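Local structure of TadZ (Pseudomonas aeruginosa, 4LDA) at residues Q4-L9 with A49-I54; A35-L40 with G65-G70; L78-I83 with A98-F103. The protein is a pilus-assembly protein thought to bind and hydrolyse ATP, represented here by its N-terminal, CheY-like receiver domain. All blocks are in the same frame, centred on the assembly; numbering follows the deposited sequence.

Contact 1 of 3, residues Q4-L9 with A49-I54; sequences QNFVAL and AGVLFI
Val7 and Leu9 on strand 4-9 bond to Val51 and Phe53 on the parallel strand 51-54, the segment axes approaching to 4.6 Å at an angle of 17°. The ladder alternates: Val7 N gives to Val51 O at 3.2 Å, Val7 O takes Phe53 N at 2.8 Å, and Leu9 N reaches Phe53 O at 2.8 Å, almost straight at the hydrogen (178°). On the face carrying Phe6, Ala8, Val51 and Phe53, Phe6 CD1 lies 3.8 Å from Val51 CB, which sits at the ring edge, while CB of Phe6 lies near the plane of the Phe53 ring, 3.9 Å from Phe53 CE2. The two phenylalanines run side by side and point the same way, and Ile117 of helix 110-121 packs on both. On the face of Val7, Leu9, Leu52 and Ile54, Val7 divides its branches: CG1, anti to the backbone N (chi1 175°), touches Leu52 CD1 at 3.8 Å, and CG2 turns to Ala49 CB. Leu9 CD1 lies against Ile54 CD1 at 3.8 Å. Strand 51-55 is the middle strand of the five-stranded CheY-like sheet, and strands 27-31 and 79-83 bond to the outer edges of this pair. Backbone bonds thus set the register, leaving apolar side chains to pack against helix 110-121 on one face and helices 37-47 and 61-74 on the other.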
loop_
_atom_site.group_PDB
_atom_site.type_symbol
_atom_site.label_atom_id
_atom_site.label_comp_id
_atom_site.label_asym_id
_atom_site.label_seq_id
_atom_site.Cartn_x
_atom_site.Cartn_y
_atom_site.Cartn_z
ATOM N N GLN A 4 -11.814 7.211 2.582
ATOM C CA GLN A 4 -11.489 5.848 2.186
ATOM C C GLN A 4 -10.945 5.052 3.323
ATOM O O GLN A 4 -10.430 5.615 4.283
ATOM C CB GLN A 4 -10.400 5.875 1.089
ATOM C CG GLN A 4 -10.751 6.504 -0.239
ATOM C CD GLN A 4 -9.496 6.883 -0.981
ATOM O OE1 GLN A 4 -9.083 8.060 -0.998
ATOM N NE2 GLN A 4 -8.838 5.884 -1.553
ATOM N N ASN A 5 -10.924 3.738 3.143
ATOM C CA ASN A 5 -10.192 2.833 4.010
ATOM C C ASN A 5 -8.957 2.396 3.264
ATOM O O ASN A 5 -9.038 2.130 2.064
ATOM C CB ASN A 5 -11.028 1.635 4.474
ATOM C CG ASN A 5 -12.067 1.953 5.508
ATOM O OD1 ASN A 5 -11.862 2.799 6.400
ATOM N ND2 ASN A 5 -13.179 1.219 5.460
ATOM N N PHE A 6 -7.803 2.427 3.935
ATOM C CA PHE A 6 -6.518 1.972 3.398
ATOM C C PHE A 6 -6.058 0.803 4.230
ATOM O O PHE A 6 -6.325 0.795 5.437
ATOM C CB PHE A 6 -5.466 3.088 3.389
ATOM C CG PHE A 6 -5.939 4.450 2.939
ATOM C CD1 PHE A 6 -6.004 4.772 1.591
ATOM C CD2 PHE A 6 -6.265 5.431 3.863
ATOM C CE1 PHE A 6 -6.438 6.029 1.180
ATOM C CE2 PHE A 6 -6.681 6.698 3.445
ATOM C CZ PHE A 6 -6.759 6.988 2.108
ATOM N N VAL A 7 -5.397 -0.190 3.614
ATOM C CA VAL A 7 -4.882 -1.353 4.337
ATOM C C VAL A 7 -3.360 -1.233 4.342
ATOM O O VAL A 7 -2.786 -0.807 3.351
ATOM C CB VAL A 7 -5.408 -2.696 3.756
ATOM C CG1 VAL A 7 -4.772 -3.897 4.439
ATOM C CG2 VAL A 7 -6.918 -2.767 3.912
ATOM N N ALA A 8 -2.723 -1.550 5.481
ATOM C CA ALA A 8 -1.281 -1.436 5.619
ATOM C C ALA A 8 -0.629 -2.690 6.194
ATOM O O ALA A 8 -0.985 -3.154 7.279
ATOM C CB ALA A 8 -0.942 -0.259 6.509
ATOM N N LEU A 9 0.356 -3.211 5.448
ATOM C CA LEU A 9 1.245 -4.297 5.833
ATOM C C LEU A 9 2.559 -3.646 6.174
ATOM O O LEU A 9 3.333 -3.322 5.278
ATOM C CB LEU A 9 1.379 -5.357 4.728
ATOM C CG LEU A 9 0.141 -6.075 4.290
ATOM C CD1 LEU A 9 0.376 -6.762 2.959
ATOM C CD2 LEU A 9 -0.283 -7.070 5.357
ATOM N N ALA A 49 -11.431 -1.231 0.537
ATOM C CA ALA A 49 -10.173 -0.531 0.354
ATOM C C ALA A 49 -9.688 -0.638 -1.085
ATOM O O ALA A 49 -9.687 -1.740 -1.657
ATOM C CB ALA A 49 -9.134 -1.103 1.301
ATOM N N GLY A 50 -9.284 0.509 -1.645
ATOM C CA GLY A 50 -8.758 0.600 -3.014
ATOM C C GLY A 50 -7.248 0.794 -3.067
ATOM O O GLY A 50 -6.637 0.717 -4.143
ATOM N N VAL A 51 -6.641 1.073 -1.884
ATOM C CA VAL A 51 -5.201 1.278 -1.736
ATOM C C VAL A 51 -4.680 0.366 -0.629
ATOM O O VAL A 51 -5.269 0.311 0.460
ATOM C CB VAL A 51 -4.824 2.759 -1.462
ATOM C CG1 VAL A 51 -3.302 2.934 -1.292
ATOM C CG2 VAL A 51 -5.372 3.668 -2.558
ATOM N N LEU A 52 -3.561 -0.344 -0.923
ATOM C CA LEU A 52 -2.857 -1.191 0.023
ATOM C C LEU A 52 -1.399 -0.746 0.100
ATOM O O LEU A 52 -0.717 -0.673 -0.925
ATOM C CB LEU A 52 -2.970 -2.685 -0.333
ATOM C CG LEU A 52 -2.270 -3.644 0.630
ATOM C CD1 LEU A 52 -3.186 -4.741 1.044
ATOM C CD2 LEU A 52 -1.009 -4.238 0.020
ATOM N N PHE A 53 -0.928 -0.461 1.321
ATOM C CA PHE A 53 0.459 -0.115 1.596
ATOM C C PHE A 53 1.198 -1.377 2.048
ATOM O O PHE A 53 0.691 -2.110 2.884
ATOM C CB PHE A 53 0.551 1.003 2.640
ATOM C CG PHE A 53 -0.036 2.305 2.167
ATOM C CD1 PHE A 53 0.723 3.193 1.415
ATOM C CD2 PHE A 53 -1.341 2.659 2.499
ATOM C CE1 PHE A 53 0.184 4.401 0.984
ATOM C CE2 PHE A 53 -1.887 3.864 2.059
ATOM C CZ PHE A 53 -1.120 4.731 1.321
ATOM N N ILE A 54 2.361 -1.658 1.458
ATOM C CA ILE A 54 3.149 -2.831 1.839
ATOM C C ILE A 54 4.609 -2.387 2.043
ATOM O O ILE A 54 5.208 -1.766 1.177
ATOM C CB ILE A 54 3.016 -4.022 0.852
ATOM C CG1 ILE A 54 3.677 -5.320 1.447
ATOM C CG2 ILE A 54 3.480 -3.659 -0.584
ATOM C CD1 ILE A 54 3.446 -6.594 0.671
#

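Contact 2 of 3, residues A35-L40 with G65-G70; sequences ASLEEL and GALVEG
Leu37 and Leu67 carry the apolar part of this helix-to-helix contact, their side chains lying alongside each other and running opposite ways. The CD1 methyl of Leu67 lies over the start of helix 37-47, 3.8 Å from Leu37 CA and 3.9 Å from Leu37 CD1. Leu37 in turn extends to the backbone of the other helix: its CG is anti to the backbone N (chi1 180°), which carries CD1 to 3.7 Å from Gly70 C, while CD2 comes to 4.0 Å from Gly70 CA. Gly70 has no side chain, so the leucine rests directly on its main chain. Deeper in, Leu40 reaches across with CD2, which meets Leu67 CD2 at 3.9 Å and touches Leu67 CD1 as well, so that both methyls of Leu67 are engaged. Leu40 and Leu67 both rest on Leu9 of strand 4-9, and Leu71 of helix 61-74 receives Leu37 and Leu40. Helices 37-47 and 61-74 are neighbours on one side of the parallel sheet in this CheY-like alpha/beta fold, and the leucines fill the angle between them and the strands. The side-chain hydrogen bonds described here are local to the start of helix 37-47, where Ser36 is the N-cap and forms a capping box with Glu39. Ser36 N donates to Glu39 OE1 at 3.2 Å, approaching from above the carboxylate plane, and the return bond from Glu39 N to Ser36 OG is weak at 3.4 Å. Within the first turn, Leu40 N bonds to Ser36 O at 2.8 Å. The carboxylate of Glu39 at this helix start would probably be favoured by the helix dipole.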
loop_
_atom_site.group_PDB
_atom_site.type_symbol
_atom_site.label_atom_id
_atom_site.label_comp_id
_atom_site.label_asym_id
_atom_site.label_seq_id
_atom_site.Cartn_x
_atom_site.Cartn_y
_atom_site.Cartn_z
ATOM N N ALA A 35 -0.844 -11.281 7.768
ATOM C CA ALA A 35 -1.980 -11.774 7.006
ATOM C C ALA A 35 -1.565 -12.513 5.741
ATOM O O ALA A 35 -0.657 -12.077 5.027
ATOM C CB ALA A 35 -2.883 -10.614 6.631
ATOM N N SER A 36 -2.264 -13.643 5.470
ATOM C CA SER A 36 -2.104 -14.454 4.262
ATOM C C SER A 36 -2.838 -13.776 3.107
ATOM O O SER A 36 -3.578 -12.819 3.345
ATOM C CB SER A 36 -2.621 -15.870 4.487
ATOM O OG SER A 36 -4.028 -15.891 4.627
ATOM N N LEU A 37 -2.654 -14.264 1.867
ATOM C CA LEU A 37 -3.310 -13.676 0.697
ATOM C C LEU A 37 -4.831 -13.727 0.857
ATOM O O LEU A 37 -5.484 -12.705 0.658
ATOM C CB LEU A 37 -2.870 -14.398 -0.602
ATOM C CG LEU A 37 -3.476 -13.900 -1.926
ATOM C CD1 LEU A 37 -3.150 -12.436 -2.190
ATOM C CD2 LEU A 37 -3.017 -14.744 -3.080
ATOM N N GLU A 38 -5.369 -14.894 1.278
ATOM C CA GLU A 38 -6.798 -15.128 1.485
ATOM C C GLU A 38 -7.367 -14.178 2.553
ATOM O O GLU A 38 -8.417 -13.569 2.318
ATOM C CB GLU A 38 -7.105 -16.596 1.847
ATOM C CG GLU A 38 -6.257 -17.282 2.913
ATOM C CD GLU A 38 -6.707 -18.675 3.314
ATOM O OE1 GLU A 38 -7.855 -19.053 2.985
ATOM O OE2 GLU A 38 -5.929 -19.365 4.014
ATOM N N GLU A 39 -6.660 -14.035 3.699
ATOM C CA GLU A 39 -7.033 -13.156 4.825
ATOM C C GLU A 39 -7.020 -11.697 4.393
ATOM O O GLU A 39 -7.951 -10.945 4.699
ATOM C CB GLU A 39 -6.091 -13.352 6.032
ATOM C CG GLU A 39 -6.226 -14.698 6.725
ATOM C CD GLU A 39 -5.230 -15.022 7.826
ATOM O OE1 GLU A 39 -4.170 -14.358 7.896
ATOM O OE2 GLU A 39 -5.484 -15.988 8.584
ATOM N N LEU A 40 -5.970 -11.312 3.659
ATOM C CA LEU A 40 -5.757 -9.964 3.144
ATOM C C LEU A 40 -6.836 -9.579 2.126
ATOM O O LEU A 40 -7.311 -8.457 2.158
ATOM C CB LEU A 40 -4.379 -9.924 2.508
ATOM C CG LEU A 40 -3.713 -8.590 2.406
ATOM C CD1 LEU A 40 -3.549 -7.962 3.773
ATOM C CD2 LEU A 40 -2.363 -8.756 1.786
ATOM N N GLY A 65 6.894 -9.855 -2.105
ATOM C CA GLY A 65 6.827 -9.633 -3.549
ATOM C C GLY A 65 5.846 -10.586 -4.189
ATOM O O GLY A 65 5.022 -10.177 -5.015
ATOM N N ALA A 66 5.888 -11.862 -3.742
ATOM C CA ALA A 66 4.982 -12.931 -4.172
ATOM C C ALA A 66 3.538 -12.612 -3.776
ATOM O O ALA A 66 2.618 -12.905 -4.538
ATOM C CB ALA A 66 5.410 -14.253 -3.564
ATOM N N LEU A 67 3.354 -11.990 -2.592
ATOM C CA LEU A 67 2.061 -11.563 -2.066
ATOM C C LEU A 67 1.479 -10.447 -2.941
ATOM O O LEU A 67 0.308 -10.533 -3.303
ATOM C CB LEU A 67 2.199 -11.107 -0.598
ATOM C CG LEU A 67 0.954 -10.593 0.104
ATOM C CD1 LEU A 67 -0.112 -11.640 0.117
ATOM C CD2 LEU A 67 1.261 -10.206 1.522
ATOM N N VAL A 68 2.299 -9.433 -3.304
ATOM C CA VAL A 68 1.889 -8.327 -4.184
ATOM C C VAL A 68 1.402 -8.922 -5.515
ATOM O O VAL A 68 0.324 -8.540 -5.978
ATOM C CB VAL A 68 3.012 -7.269 -4.394
ATOM C CG1 VAL A 68 2.591 -6.204 -5.403
ATOM C CG2 VAL A 68 3.401 -6.617 -3.074
ATOM N N GLU A 69 2.165 -9.900 -6.079
ATOM C CA GLU A 69 1.840 -10.600 -7.326
ATOM C C GLU A 69 0.455 -11.275 -7.239
ATOM O O GLU A 69 -0.345 -11.139 -8.168
ATOM C CB GLU A 69 2.923 -11.639 -7.667
ATOM C CG GLU A 69 4.240 -11.036 -8.145
ATOM C CD GLU A 69 5.423 -11.971 -8.344
ATOM O OE1 GLU A 69 5.233 -13.210 -8.307
ATOM O OE2 GLU A 69 6.548 -11.456 -8.546
ATOM N N GLY A 70 0.183 -11.943 -6.111
ATOM C CA GLY A 70 -1.084 -12.613 -5.823
ATOM C C GLY A 70 -2.261 -11.669 -5.674
ATOM O O GLY A 70 -3.352 -11.951 -6.188
#

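Contact 3 of 3, residues L78-I83 with A98-F103; sequences LSVVAI and AGARDF
Phe103 turns one ring face to the Ala82 carbonyl oxygen, while its CD2 presses on Ala82 CB at 3.6 Å; CG set anti to the backbone N (chi1 -164°) lays the ring along strand 79-83. Ala100 CB meets Ala82 CB on the same side, at 4.2 Å. At the other end Arg101 runs back toward the start of that strand, its chain bending at chi3 (-70°), so that the guanidinium presents one face to Ser79 CA and Leu78 O, both displaced toward its rim. Its NH1 comes within 2.9 Å of Ser79 OG, and NH2 makes a weak hydrogen bond to Pro76 O. On the face bearing Val81 and Asp102, the side chains approach only loosely. Between these ends the main chains pair in parallel: Arg101 N donates to Val80 O (2.8 Å, bent to 138°) and Ala82 N to Asp102 O (2.9 Å). One water takes Val80 N and donates to Leu78 O and Gly99 O, bridging the strand to the Schellman turn where Gly99, with positive phi, ends helix 89-98. The pair closes the beta-alpha-beta unit 79-83, 89-98, 102-104; helix 89-98 packs on Phe103 and Ala82, helix 110-121 covers Val81, Arg101 and Asp102, and strand 51-55 flanks strand 79-83 on its other edge.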
loop_
_atom_site.group_PDB
_atom_site.type_symbol
_atom_site.label_atom_id
_atom_site.label_comp_id
_atom_site.label_asym_id
_atom_site.label_seq_id
_atom_site.Cartn_x
_atom_site.Cartn_y
_atom_site.Cartn_z
ATOM N N LEU A 78 -6.846 -2.750 -7.648
ATOM C CA LEU A 78 -6.211 -2.371 -6.389
ATOM C C LEU A 78 -4.900 -1.626 -6.649
ATOM O O LEU A 78 -4.086 -2.073 -7.468
ATOM C CB LEU A 78 -5.948 -3.631 -5.520
ATOM C CG LEU A 78 -5.244 -3.429 -4.160
ATOM C CD1 LEU A 78 -6.161 -2.775 -3.149
ATOM C CD2 LEU A 78 -4.730 -4.738 -3.616
ATOM N N SER A 79 -4.697 -0.497 -5.943
ATOM C CA SER A 79 -3.450 0.262 -6.016
ATOM C C SER A 79 -2.539 -0.195 -4.876
ATOM O O SER A 79 -2.880 -0.020 -3.709
ATOM C CB SER A 79 -3.701 1.769 -5.966
ATOM O OG SER A 79 -4.558 2.207 -7.001
ATOM N N VAL A 80 -1.421 -0.846 -5.215
ATOM C CA VAL A 80 -0.463 -1.300 -4.214
ATOM C C VAL A 80 0.681 -0.257 -4.186
ATOM O O VAL A 80 1.296 0.018 -5.219
ATOM C CB VAL A 80 0.027 -2.762 -4.445
ATOM C CG1 VAL A 80 1.056 -3.172 -3.399
ATOM C CG2 VAL A 80 -1.139 -3.740 -4.435
ATOM N N VAL A 81 0.910 0.353 -3.012
ATOM C CA VAL A 81 1.972 1.337 -2.786
ATOM C C VAL A 81 3.021 0.709 -1.874
ATOM O O VAL A 81 2.712 0.347 -0.740
ATOM C CB VAL A 81 1.439 2.685 -2.203
ATOM C CG1 VAL A 81 2.576 3.683 -2.010
ATOM C CG2 VAL A 81 0.346 3.287 -3.090
ATOM N N ALA A 82 4.255 0.569 -2.371
ATOM C CA ALA A 82 5.351 -0.005 -1.586
ATOM C C ALA A 82 6.011 1.057 -0.716
ATOM O O ALA A 82 6.056 2.220 -1.090
ATOM C CB ALA A 82 6.378 -0.650 -2.504
ATOM N N ILE A 83 6.476 0.658 0.464
ATOM C CA ILE A 83 7.166 1.506 1.439
ATOM C C ILE A 83 8.551 0.884 1.652
ATOM O O ILE A 83 8.640 -0.284 2.004
ATOM C CB ILE A 83 6.364 1.678 2.767
ATOM C CG1 ILE A 83 4.959 2.250 2.550
ATOM C CG2 ILE A 83 7.141 2.490 3.821
ATOM C CD1 ILE A 83 4.004 1.978 3.764
ATOM N N ALA A 98 6.671 -6.627 -9.271
ATOM C CA ALA A 98 5.693 -7.394 -8.478
ATOM C C ALA A 98 4.257 -6.899 -8.735
ATOM O O ALA A 98 3.323 -7.694 -8.651
ATOM C CB ALA A 98 6.020 -7.301 -6.999
ATOM N N GLY A 99 4.099 -5.606 -9.049
ATOM C CA GLY A 99 2.805 -4.995 -9.344
ATOM C C GLY A 99 2.485 -3.723 -8.588
ATOM O O GLY A 99 1.391 -3.178 -8.762
ATOM N N ALA A 100 3.422 -3.228 -7.751
ATOM C CA ALA A 100 3.226 -1.989 -7.002
ATOM C C ALA A 100 3.195 -0.789 -7.954
ATOM O O ALA A 100 4.057 -0.651 -8.806
ATOM C CB ALA A 100 4.305 -1.814 -5.952
ATOM N N ARG A 101 2.146 0.023 -7.851
ATOM C CA ARG A 101 1.864 1.197 -8.679
ATOM C C ARG A 101 2.823 2.352 -8.324
ATOM O O ARG A 101 3.219 3.100 -9.228
ATOM C CB ARG A 101 0.381 1.607 -8.454
ATOM C CG ARG A 101 -0.277 2.411 -9.583
ATOM C CD ARG A 101 -1.799 2.248 -9.578
ATOM N NE ARG A 101 -2.220 0.896 -9.988
ATOM C CZ ARG A 101 -3.485 0.476 -10.084
ATOM N NH1 ARG A 101 -4.489 1.293 -9.786
ATOM N NH2 ARG A 101 -3.751 -0.768 -10.466
ATOM N N ASP A 102 3.152 2.501 -7.020
ATOM C CA ASP A 102 4.010 3.573 -6.518
ATOM C C ASP A 102 4.931 3.063 -5.381
ATOM O O ASP A 102 4.705 1.972 -4.848
ATOM C CB ASP A 102 3.138 4.752 -6.035
ATOM C CG ASP A 102 2.189 5.302 -7.094
ATOM O OD1 ASP A 102 1.077 4.742 -7.247
ATOM O OD2 ASP A 102 2.549 6.300 -7.753
ATOM N N PHE A 103 5.987 3.847 -5.049
ATOM C CA PHE A 103 6.975 3.555 -4.005
ATOM C C PHE A 103 7.279 4.823 -3.199
ATOM O O PHE A 103 7.681 5.837 -3.777
ATOM C CB PHE A 103 8.262 3.014 -4.663
ATOM C CG PHE A 103 9.219 2.314 -3.724
ATOM C CD1 PHE A 103 10.038 3.043 -2.865
ATOM C CD2 PHE A 103 9.370 0.932 -3.765
ATOM C CE1 PHE A 103 10.949 2.405 -2.047
ATOM C CE2 PHE A 103 10.259 0.287 -2.913
ATOM C CZ PHE A 103 11.052 1.026 -2.073
HETATM O O HOH W 1 -0.984 -1.688 -7.774
#

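Contacts 1 and 3 belong to one sheet, in the order 27-31, 4-9, 51-55, 79-83, 102-104. Their centres are 10 Å apart, and the seam between strands 51-55 and 79-83 is probably hydrogen-bonded, Leu52 O to Val81 N and Ile54 O to Ile83 N, both 2.8 Å. Contact 2 lies nearer the surface, its centre 13 Å from each of the others. It meets contact 1 where Leu9 CD1 lies 3.6 Å from Leu40 CD2, and Ile54 CD1 packs on Val68 CG2 at 3.7 Å. Towards contact 3, Val68 CG1 comes 3.6 Å from Ala98 O, so helix 61-74 spans from the leucine cluster to the end of helix 89-98.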